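Local coordinates for protein ADP-dependent L-serine kinase SerK (PDB 5X0F) that phosphorylates free L-serine with ADP as the phosphate donor, yielding O-phospho-L-serine and AMP in the first step of cysteine biosynthesis from serine, at residues 28-33 with 69-74; 153-158 with 216-221. The protein carries 1 engineered substitution. All coordinates share one frame; numbering follows the deposited sequence.

Interaction 1: residues 28-33 with 69-74; sequences PHAQLV and DGHHRW. Engineered in segment 28-33: A30 (natural residue Glu). With AMP (adenosine monophosphate), chain B.
The nucleotide-phosphate site of the ParB-like domain is built here, where H71 and H72 at the start of helix 71-79 are gripped by backbone N-H groups of the loop 28-33. Each histidine accepts a backbone N-H through its NE2. H29 N reaches H71 NE2 at 3.0 Å, tilted 19° from the ring plane, while V33 N meets H72 NE2 at 3.0 Å nearly in the plane of that ring. Because NE2 of H72 is the acceptor, ND1 carries the hydrogen and gives it to AMP O2P at 2.7 Å; V33 thus acts as a second-shell residue holding the rotation of the H72 ring, which binds the phosphate. The H71 ring is boxed in: its CE1 edge points at the face of H29 in a T-shaped pair with planes at 71°, and CB of A30, an engineered residue replacing the natural glutamate inferred to be catalytic, lies over one face in a CH-pi contact 4.0 Å from the ring centroid. P28 CB sits at the ring's edge, 3.5 Å from H71 CD2, while P28 CD packs on W74 CH2 at 3.7 Å. R73 NE and N donate to AMP O1P; its NH2 is shared between AMP O3P and a salt bridge to D69 OD2. Around this core, H29 hydrogen-bonds I67 O through ND1 and T223 OG1 through NE2 and packs on helix 205-213, W74 touches strand 54-58, and H72 and R73 touch helix 34-47.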
ATOM      1  N   PRO A  28      -7.986  -5.497  -7.698  1.00 15.10           N
ATOM      2  CA  PRO A  28      -6.970  -5.027  -6.744  1.00 14.89           C
ATOM      3  C   PRO A  28      -5.685  -4.592  -7.452  1.00 15.50           C
ATOM      4  O   PRO A  28      -5.366  -5.078  -8.544  1.00 16.36           O
ATOM      5  CB  PRO A  28      -6.705  -6.293  -5.911  1.00 15.61           C
ATOM      6  CG  PRO A  28      -6.820  -7.383  -6.917  1.00 16.72           C
ATOM      7  CD  PRO A  28      -8.007  -6.966  -7.774  1.00 16.14           C
ATOM      8  N   HIS A  29      -4.948  -3.694  -6.813  1.00 15.13           N
ATOM      9  CA  HIS A  29      -3.615  -3.295  -7.197  1.00 16.14           C
ATOM     10  C   HIS A  29      -2.544  -3.639  -6.161  1.00 16.93           C
ATOM     11  O   HIS A  29      -1.375  -3.315  -6.351  1.00 17.73           O
ATOM     12  CB  HIS A  29      -3.610  -1.800  -7.551  1.00 15.43           C
ATOM     13  CG  HIS A  29      -3.630  -0.856  -6.387  1.00 14.55           C
ATOM     14  ND1 HIS A  29      -4.767  -0.196  -5.966  1.00 13.37           N
ATOM     15  CD2 HIS A  29      -2.633  -0.417  -5.586  1.00 14.96           C
ATOM     16  CE1 HIS A  29      -4.479   0.578  -4.937  1.00 13.00           C
ATOM     17  NE2 HIS A  29      -3.186   0.481  -4.702  1.00 14.01           N
ATOM     18  N   ALA A  30      -2.956  -4.331  -5.096  1.00 16.91           N
ATOM     19  CA  ALA A  30      -2.052  -4.712  -4.032  1.00 17.97           C
ATOM     20  C   ALA A  30      -2.368  -6.105  -3.525  1.00 18.76           C
ATOM     21  O   ALA A  30      -3.545  -6.505  -3.436  1.00 18.25           O
ATOM     22  CB  ALA A  30      -2.160  -3.718  -2.871  1.00 17.19           C
ATOM     23  N   GLN A  31      -1.304  -6.803  -3.174  1.00 20.44           N
ATOM     24  CA  GLN A  31      -1.382  -8.039  -2.389  1.00 21.56           C
ATOM     25  C   GLN A  31      -2.142  -7.805  -1.074  1.00 20.71           C
ATOM     26  O   GLN A  31      -2.033  -6.748  -0.458  1.00 19.99           O
ATOM     27  CB  GLN A  31       0.010  -8.558  -2.098  1.00 23.62           C
ATOM     28  CG  GLN A  31       0.749  -9.015  -3.335  1.00 25.05           C
ATOM     29  CD  GLN A  31       2.133  -9.547  -3.035  1.00 27.39           C
ATOM     30  OE1 GLN A  31       2.765  -9.184  -2.042  1.00 28.01           O
ATOM     31  NE2 GLN A  31       2.618 -10.390  -3.909  1.00 28.99           N
ATOM     32  N   LEU A  32      -2.894  -8.801  -0.640  1.00 21.06           N
ATOM     33  CA  LEU A  32      -3.646  -8.682   0.630  1.00 20.70           C
ATOM     34  C   LEU A  32      -2.752  -8.962   1.844  1.00 22.39           C
ATOM     35  O   LEU A  32      -1.737  -9.633   1.751  1.00 23.84           O
ATOM     36  CB  LEU A  32      -4.856  -9.620   0.625  1.00 20.52           C
ATOM     37  CG  LEU A  32      -5.809  -9.486  -0.571  1.00 19.45           C
ATOM     38  CD1 LEU A  32      -6.812 -10.642  -0.631  1.00 19.87           C
ATOM     39  CD2 LEU A  32      -6.526  -8.141  -0.507  1.00 17.75           C
ATOM     40  N   VAL A  33      -3.237  -8.520   2.991  1.00 22.27           N
ATOM     41  CA  VAL A  33      -2.624  -8.696   4.276  1.00 24.17           C
ATOM     42  C   VAL A  33      -3.660  -9.479   5.053  1.00 24.79           C
ATOM     43  O   VAL A  33      -4.755  -8.973   5.360  1.00 23.17           O
ATOM     44  CB  VAL A  33      -2.276  -7.374   4.968  1.00 23.72           C
ATOM     45  CG1 VAL A  33      -1.690  -7.649   6.351  1.00 25.54           C
ATOM     46  CG2 VAL A  33      -1.247  -6.623   4.140  1.00 23.79           C
ATOM     47  N   ASP A  69      -9.082   2.332  -2.832  1.00 12.18           N
ATOM     48  CA  ASP A  69      -9.073   2.077  -1.386  1.00 12.57           C
ATOM     49  C   ASP A  69     -10.189   1.099  -1.101  1.00 11.57           C
ATOM     50  O   ASP A  69     -11.332   1.288  -1.524  1.00 10.81           O
ATOM     51  CB  ASP A  69      -9.264   3.405  -0.597  1.00 13.41           C
ATOM     52  CG  ASP A  69      -9.107   3.232   0.898  1.00 14.68           C
ATOM     53  OD1 ASP A  69      -8.034   2.801   1.321  1.00 15.82           O
ATOM     54  OD2 ASP A  69     -10.076   3.475   1.652  1.00 15.33           O
ATOM     55  N   GLY A  70      -9.836   0.039  -0.362  1.00 11.53           N
ATOM     56  CA  GLY A  70     -10.795  -0.994  -0.036  1.00 11.01           C
ATOM     57  C   GLY A  70     -10.389  -2.424  -0.314  1.00 11.29           C
ATOM     58  O   GLY A  70     -11.286  -3.270  -0.386  1.00 10.85           O
ATOM     59  N   HIS A  71      -9.105  -2.741  -0.442  1.00 11.95           N
ATOM     60  CA  HIS A  71      -8.727  -4.133  -0.787  1.00 12.59           C
ATOM     61  C   HIS A  71      -9.274  -5.213   0.163  1.00 12.46           C
ATOM     62  O   HIS A  71      -9.730  -6.269  -0.291  1.00 12.33           O
ATOM     63  CB  HIS A  71      -7.222  -4.296  -0.889  1.00 13.73           C
ATOM     64  CG  HIS A  71      -6.627  -3.603  -2.077  1.00 14.13           C
ATOM     65  ND1 HIS A  71      -5.843  -2.487  -1.946  1.00 14.65           N
ATOM     66  CD2 HIS A  71      -6.659  -3.884  -3.399  1.00 14.50           C
ATOM     67  CE1 HIS A  71      -5.444  -2.073  -3.138  1.00 14.99           C
ATOM     68  NE2 HIS A  71      -5.912  -2.913  -4.037  1.00 14.95           N
ATOM     69  N   HIS A  72      -9.189  -4.953   1.464  1.00 12.57           N
ATOM     70  CA  HIS A  72      -9.617  -5.953   2.470  1.00 12.71           C
ATOM     71  C   HIS A  72     -11.127  -6.027   2.692  1.00 11.85           C
ATOM     72  O   HIS A  72     -11.662  -7.108   2.951  1.00 11.93           O
ATOM     73  CB  HIS A  72      -8.829  -5.788   3.738  1.00 13.59           C
ATOM     74  CG  HIS A  72      -7.354  -5.848   3.504  1.00 14.69           C
ATOM     75  ND1 HIS A  72      -6.616  -4.726   3.202  1.00 15.00           N
ATOM     76  CD2 HIS A  72      -6.509  -6.892   3.383  1.00 15.76           C
ATOM     77  CE1 HIS A  72      -5.366  -5.067   2.979  1.00 16.15           C
ATOM     78  NE2 HIS A  72      -5.275  -6.377   3.084  1.00 16.62           N
ATOM     79  N   ARG A  73     -11.818  -4.891   2.565  1.00 11.14           N
ATOM     80  CA  ARG A  73     -13.271  -4.895   2.417  1.00 10.59           C
ATOM     81  C   ARG A  73     -13.721  -5.759   1.240  1.00 10.49           C
ATOM     82  O   ARG A  73     -14.574  -6.635   1.374  1.00 10.27           O
ATOM     83  CB  ARG A  73     -13.820  -3.469   2.225  1.00 10.23           C
ATOM     84  CG  ARG A  73     -13.942  -2.724   3.544  1.00 10.50           C
ATOM     85  CD  ARG A  73     -14.039  -1.220   3.292  1.00 10.60           C
ATOM     86  NE  ARG A  73     -12.733  -0.599   3.067  1.00 11.11           N
ATOM     87  CZ  ARG A  73     -12.552   0.644   2.602  1.00 11.34           C
ATOM     88  NH1 ARG A  73     -13.585   1.416   2.351  1.00 11.02           N
ATOM     89  NH2 ARG A  73     -11.323   1.141   2.481  1.00 11.86           N
ATOM     90  N   TRP A  74     -13.130  -5.500   0.075  1.00 10.58           N
ATOM     91  CA  TRP A  74     -13.431  -6.314  -1.130  1.00 10.80           C
ATOM     92  C   TRP A  74     -13.180  -7.800  -0.893  1.00 11.49           C
ATOM     93  O   TRP A  74     -14.063  -8.620  -1.105  1.00 11.46           O
ATOM     94  CB  TRP A  74     -12.585  -5.818  -2.311  1.00 11.23           C
ATOM     95  CG  TRP A  74     -12.577  -6.690  -3.551  1.00 11.73           C
ATOM     96  CD1 TRP A  74     -13.539  -6.807  -4.470  1.00 11.83           C
ATOM     97  CD2 TRP A  74     -11.481  -7.488  -4.002  1.00 12.66           C
ATOM     98  NE1 TRP A  74     -13.154  -7.679  -5.472  1.00 12.80           N
ATOM     99  CE2 TRP A  74     -11.869  -8.085  -5.225  1.00 13.34           C
ATOM    100  CE3 TRP A  74     -10.206  -7.732  -3.510  1.00 13.26           C
ATOM    101  CZ2 TRP A  74     -11.040  -8.955  -5.933  1.00 14.57           C
ATOM    102  CZ3 TRP A  74      -9.356  -8.601  -4.239  1.00 14.50           C
ATOM    103  CH2 TRP A  74      -9.781  -9.190  -5.438  1.00 15.06           C
TER
HETATM  104  P   AMP B 301      -9.167  -1.841   3.463  1.00 12.22           P
HETATM  105  O1P AMP B 301     -10.476  -2.356   2.890  1.00 11.93           O
HETATM  106  O2P AMP B 301      -7.909  -2.395   2.841  1.00 12.40           O
HETATM  107  O3P AMP B 301      -9.170  -0.340   3.632  1.00 13.43           O
HETATM  108  O5' AMP B 301      -9.093  -2.466   4.964  1.00 12.98           O
HETATM  109  C5' AMP B 301     -10.270  -2.810   5.686  1.00 13.53           C
HETATM  110  C4' AMP B 301     -11.081  -1.585   6.065  1.00 14.13           C
HETATM  111  O4' AMP B 301     -12.338  -2.003   6.592  1.00 14.64           O
HETATM  112  C3' AMP B 301     -10.449  -0.710   7.144  1.00 14.59           C
HETATM  113  O3' AMP B 301     -10.113   0.571   6.605  1.00 16.26           O
HETATM  114  C2' AMP B 301     -11.517  -0.538   8.201  1.00 13.96           C
HETATM  115  O2' AMP B 301     -11.750   0.823   8.611  1.00 14.41           O
HETATM  116  C1' AMP B 301     -12.758  -0.968   7.449  1.00 13.36           C
HETATM  117  N9  AMP B 301     -13.879  -1.464   8.250  1.00 13.15           N
HETATM  118  C8  AMP B 301     -13.866  -2.037   9.483  1.00 12.53           C
HETATM  119  N7  AMP B 301     -15.129  -2.379   9.825  1.00 12.25           N
HETATM  120  C5  AMP B 301     -15.950  -2.058   8.808  1.00 12.11           C
HETATM  121  C6  AMP B 301     -17.386  -2.139   8.518  1.00 12.09           C
HETATM  122  N6  AMP B 301     -18.244  -2.671   9.416  1.00 11.99           N
HETATM  123  N1  AMP B 301     -17.831  -1.673   7.315  1.00 11.31           N
HETATM  124  C2  AMP B 301     -16.979  -1.156   6.390  1.00 11.57           C
HETATM  125  N3  AMP B 301     -15.652  -1.026   6.600  1.00 11.83           N
HETATM  126  C4  AMP B 301     -15.112  -1.448   7.768  1.00 12.33           C

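Interaction 2: residues 153-158 with 216-221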
ATOM      1  N   GLY A 153      17.039  -3.572  -9.589  1.00 35.44           N
ATOM      2  CA  GLY A 153      15.920  -4.264 -10.224  1.00 34.93           C
ATOM      3  C   GLY A 153      14.696  -3.391 -10.381  1.00 33.27           C
ATOM      4  O   GLY A 153      14.799  -2.161 -10.388  1.00 32.70           O
ATOM      5  N   GLY A 154      13.550  -4.056 -10.541  1.00 32.72           N
ATOM      6  CA  GLY A 154      12.237  -3.437 -10.687  1.00 31.29           C
ATOM      7  C   GLY A 154      11.220  -4.145  -9.801  1.00 30.65           C
ATOM      8  O   GLY A 154      11.540  -4.529  -8.676  1.00 30.91           O
ATOM      9  N   LEU A 155      10.001  -4.342 -10.306  1.00 30.06           N
ATOM     10  CA  LEU A 155       8.893  -4.766  -9.444  1.00 29.26           C
ATOM     11  C   LEU A 155       9.150  -6.084  -8.729  1.00 30.24           C
ATOM     12  O   LEU A 155       8.844  -6.198  -7.545  1.00 29.88           O
ATOM     13  CB  LEU A 155       7.561  -4.850 -10.200  1.00 28.60           C
ATOM     14  CG  LEU A 155       6.367  -5.379  -9.362  1.00 27.80           C
ATOM     15  CD1 LEU A 155       6.099  -4.607  -8.051  1.00 26.72           C
ATOM     16  CD2 LEU A 155       5.114  -5.434 -10.224  1.00 27.30           C
ATOM     17  N   GLU A 156       9.679  -7.084  -9.438  1.00 31.66           N
ATOM     18  CA  GLU A 156       9.883  -8.410  -8.825  1.00 32.86           C
ATOM     19  C   GLU A 156      10.855  -8.320  -7.635  1.00 33.53           C
ATOM     20  O   GLU A 156      10.642  -8.949  -6.584  1.00 33.82           O
ATOM     21  CB  GLU A 156      10.359  -9.440  -9.874  1.00 34.60           C
ATOM     22  N   GLU A 157      11.892  -7.496  -7.788  1.00 33.80           N
ATOM     23  CA  GLU A 157      12.874  -7.282  -6.727  1.00 34.57           C
ATOM     24  C   GLU A 157      12.293  -6.467  -5.579  1.00 33.37           C
ATOM     25  O   GLU A 157      12.631  -6.700  -4.434  1.00 33.95           O
ATOM     26  CB  GLU A 157      14.140  -6.604  -7.274  1.00 35.37           C
ATOM     27  CG  GLU A 157      14.982  -7.488  -8.209  1.00 37.12           C
ATOM     28  CD  GLU A 157      14.438  -7.619  -9.635  1.00 36.95           C
ATOM     29  OE1 GLU A 157      14.882  -8.534 -10.360  1.00 38.52           O
ATOM     30  OE2 GLU A 157      13.570  -6.817 -10.047  1.00 35.55           O
ATOM     31  N   GLN A 158      11.421  -5.513  -5.891  1.00 31.85           N
ATOM     32  CA  GLN A 158      10.716  -4.754  -4.846  1.00 30.85           C
ATOM     33  C   GLN A 158       9.812  -5.666  -3.989  1.00 30.74           C
ATOM     34  O   GLN A 158       9.769  -5.552  -2.760  1.00 30.91           O
ATOM     35  CB  GLN A 158       9.939  -3.580  -5.469  1.00 29.44           C
ATOM     36  CG  GLN A 158      10.857  -2.499  -6.042  1.00 29.73           C
ATOM     37  CD  GLN A 158      10.152  -1.412  -6.845  1.00 28.66           C
ATOM     38  OE1 GLN A 158       9.180  -1.667  -7.554  1.00 28.13           O
ATOM     39  NE2 GLN A 158      10.662  -0.194  -6.758  1.00 28.66           N
ATOM     40  N   GLU A 216      -1.657  -7.738 -12.651  1.00 27.87           N
ATOM     41  CA  GLU A 216      -0.577  -7.796 -11.642  1.00 27.51           C
ATOM     42  C   GLU A 216      -0.927  -6.930 -10.429  1.00 25.24           C
ATOM     43  O   GLU A 216      -1.841  -6.104 -10.495  1.00 24.02           O
ATOM     44  CB  GLU A 216       0.744  -7.349 -12.259  1.00 28.58           C
ATOM     45  CG  GLU A 216       1.264  -8.266 -13.350  1.00 30.88           C
ATOM     46  CD  GLU A 216       2.474  -7.701 -14.066  1.00 32.00           C
ATOM     47  OE1 GLU A 216       3.322  -7.068 -13.403  1.00 32.09           O
ATOM     48  OE2 GLU A 216       2.585  -7.895 -15.300  1.00 33.70           O
ATOM     49  N   VAL A 217      -0.185  -7.121  -9.336  1.00 24.61           N
ATOM     50  CA  VAL A 217      -0.352  -6.339  -8.110  1.00 23.12           C
ATOM     51  C   VAL A 217       0.983  -5.922  -7.515  1.00 23.07           C
ATOM     52  O   VAL A 217       1.964  -6.646  -7.658  1.00 24.10           O
ATOM     53  CB  VAL A 217      -1.134  -7.120  -7.005  1.00 22.94           C
ATOM     54  CG1 VAL A 217      -2.591  -7.291  -7.414  1.00 22.37           C
ATOM     55  CG2 VAL A 217      -0.512  -8.498  -6.728  1.00 24.41           C
ATOM     56  N   TYR A 218       0.976  -4.797  -6.795  1.00 21.78           N
ATOM     57  CA  TYR A 218       2.106  -4.386  -5.929  1.00 21.93           C
ATOM     58  C   TYR A 218       2.113  -5.147  -4.604  1.00 22.25           C
ATOM     59  O   TYR A 218       1.114  -5.749  -4.218  1.00 21.81           O
ATOM     60  CB  TYR A 218       2.021  -2.883  -5.608  1.00 21.00           C
ATOM     61  CG  TYR A 218       2.110  -1.943  -6.814  1.00 20.77           C
ATOM     62  CD1 TYR A 218       3.314  -1.769  -7.515  1.00 21.63           C
ATOM     63  CD2 TYR A 218       1.008  -1.207  -7.228  1.00 19.90           C
ATOM     64  CE1 TYR A 218       3.409  -0.888  -8.599  1.00 21.63           C
ATOM     65  CE2 TYR A 218       1.089  -0.337  -8.313  1.00 20.02           C
ATOM     66  CZ  TYR A 218       2.290  -0.169  -8.988  1.00 20.87           C
ATOM     67  OH  TYR A 218       2.358   0.697 -10.080  1.00 21.16           O
ATOM     68  N   SER A 219       3.224  -5.065  -3.873  1.00 23.04           N
ATOM     69  CA  SER A 219       3.241  -5.491  -2.471  1.00 23.60           C
ATOM     70  C   SER A 219       2.301  -4.602  -1.660  1.00 22.63           C
ATOM     71  O   SER A 219       1.904  -3.536  -2.149  1.00 21.72           O
ATOM     72  CB  SER A 219       4.656  -5.371  -1.898  1.00 24.74           C
ATOM     73  OG  SER A 219       5.484  -6.312  -2.504  1.00 25.99           O
ATOM     74  N   PRO A 220       1.942  -5.025  -0.426  1.00 23.08           N
ATOM     75  CA  PRO A 220       1.233  -4.094   0.454  1.00 22.48           C
ATOM     76  C   PRO A 220       2.103  -2.857   0.669  1.00 22.81           C
ATOM     77  O   PRO A 220       3.339  -2.913   0.466  1.00 23.70           O
ATOM     78  CB  PRO A 220       1.064  -4.895   1.767  1.00 23.30           C
ATOM     79  CG  PRO A 220       1.192  -6.327   1.363  1.00 24.05           C
ATOM     80  CD  PRO A 220       2.237  -6.288   0.277  1.00 24.40           C
ATOM     81  N   LYS A 221       1.465  -1.745   1.024  1.00 22.24           N
ATOM     82  CA  LYS A 221       2.177  -0.504   1.388  1.00 22.78           C
ATOM     83  C   LYS A 221       3.064   0.056   0.255  1.00 22.73           C
ATOM     84  O   LYS A 221       4.138   0.624   0.503  1.00 23.65           O
ATOM     85  CB  LYS A 221       2.981  -0.697   2.682  1.00 24.33           C
ATOM     86  CG  LYS A 221       2.105  -0.857   3.906  1.00 24.62           C
ATOM     87  CD  LYS A 221       1.542   0.489   4.325  1.00 24.37           C
ATOM     88  CE  LYS A 221       0.957   0.442   5.701  1.00 25.05           C
ATOM     89  NZ  LYS A 221      -0.438  -0.048   5.675  1.00 24.23           N
TER
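L155 does nearly all the touching between the first turn of helix 155-170 and the loop 216-221, and its two methyl groups divide the work. CD1 approaches the ring of Y218 at 4.0 Å from CD1 of that tyrosine, the two side chains crossing at about a right angle. CD2 goes to the other neighbour, lying 4.0 Å from OE1 of E216 and 4.2 Å from the carbonyl O of V217. With CG anti to the backbone N (chi1 176°), the leucine extends from the helix far enough for its fork to span residues 216 to 218. L211 of helix 205-213 touches L155, E216 and Y218 alike, which makes this the closely packed end, although no distance here is shorter than 4.0 Å and no hydrogen bond joins the two segments.

The contact is the N-terminus of a helix set against an irregular loop that leads to strand 224-226. G154 is the N-cap residue: its O accepts Q158 N at 3.0 Å, closing the first turn, and its N donates to OE2 of E157 at 2.8 Å, the hydrogen bond meeting the carboxylate from above its plane. This is the one half of a capping box that a glycine N-cap can form. The E157 side chain is thereby folded back on its own helix and takes no part in the contact.

Beyond L155 the approach becomes loose. Q158 O stands 4.4 Å from S219 OG, and although the CB of Q158 points toward the loop, its amide NE2 is bonded to A140 O instead. The next turn of the helix supplies a polar tie, K159 NZ to V217 O, and S219 rests against K159 and S162.

How the interactions relate
Interaction 1 closes before interaction 2 opens along the chain, and their centres lie 15 Å apart. They meet through their loops: H29 O lies 2.8 Å from Y218 N and Q31 N 2.8 Å from Y218 O, two probable backbone hydrogen bonds, with Q31 packing on V217 and V33 on P220. Helix 205-213 borders both contacts. Loop 216-221 thus stands between the nucleotide-binding ParB-like part and helix 155-170 of the SerK C-terminal domain. Segment 69-74 contacts AMP, and both interactions contain residues that bind O-phospho-L-serine (G70, H71 and H72 in interaction 1, K221 in interaction 2), an arrangement consistent with the two parts meeting around the active site.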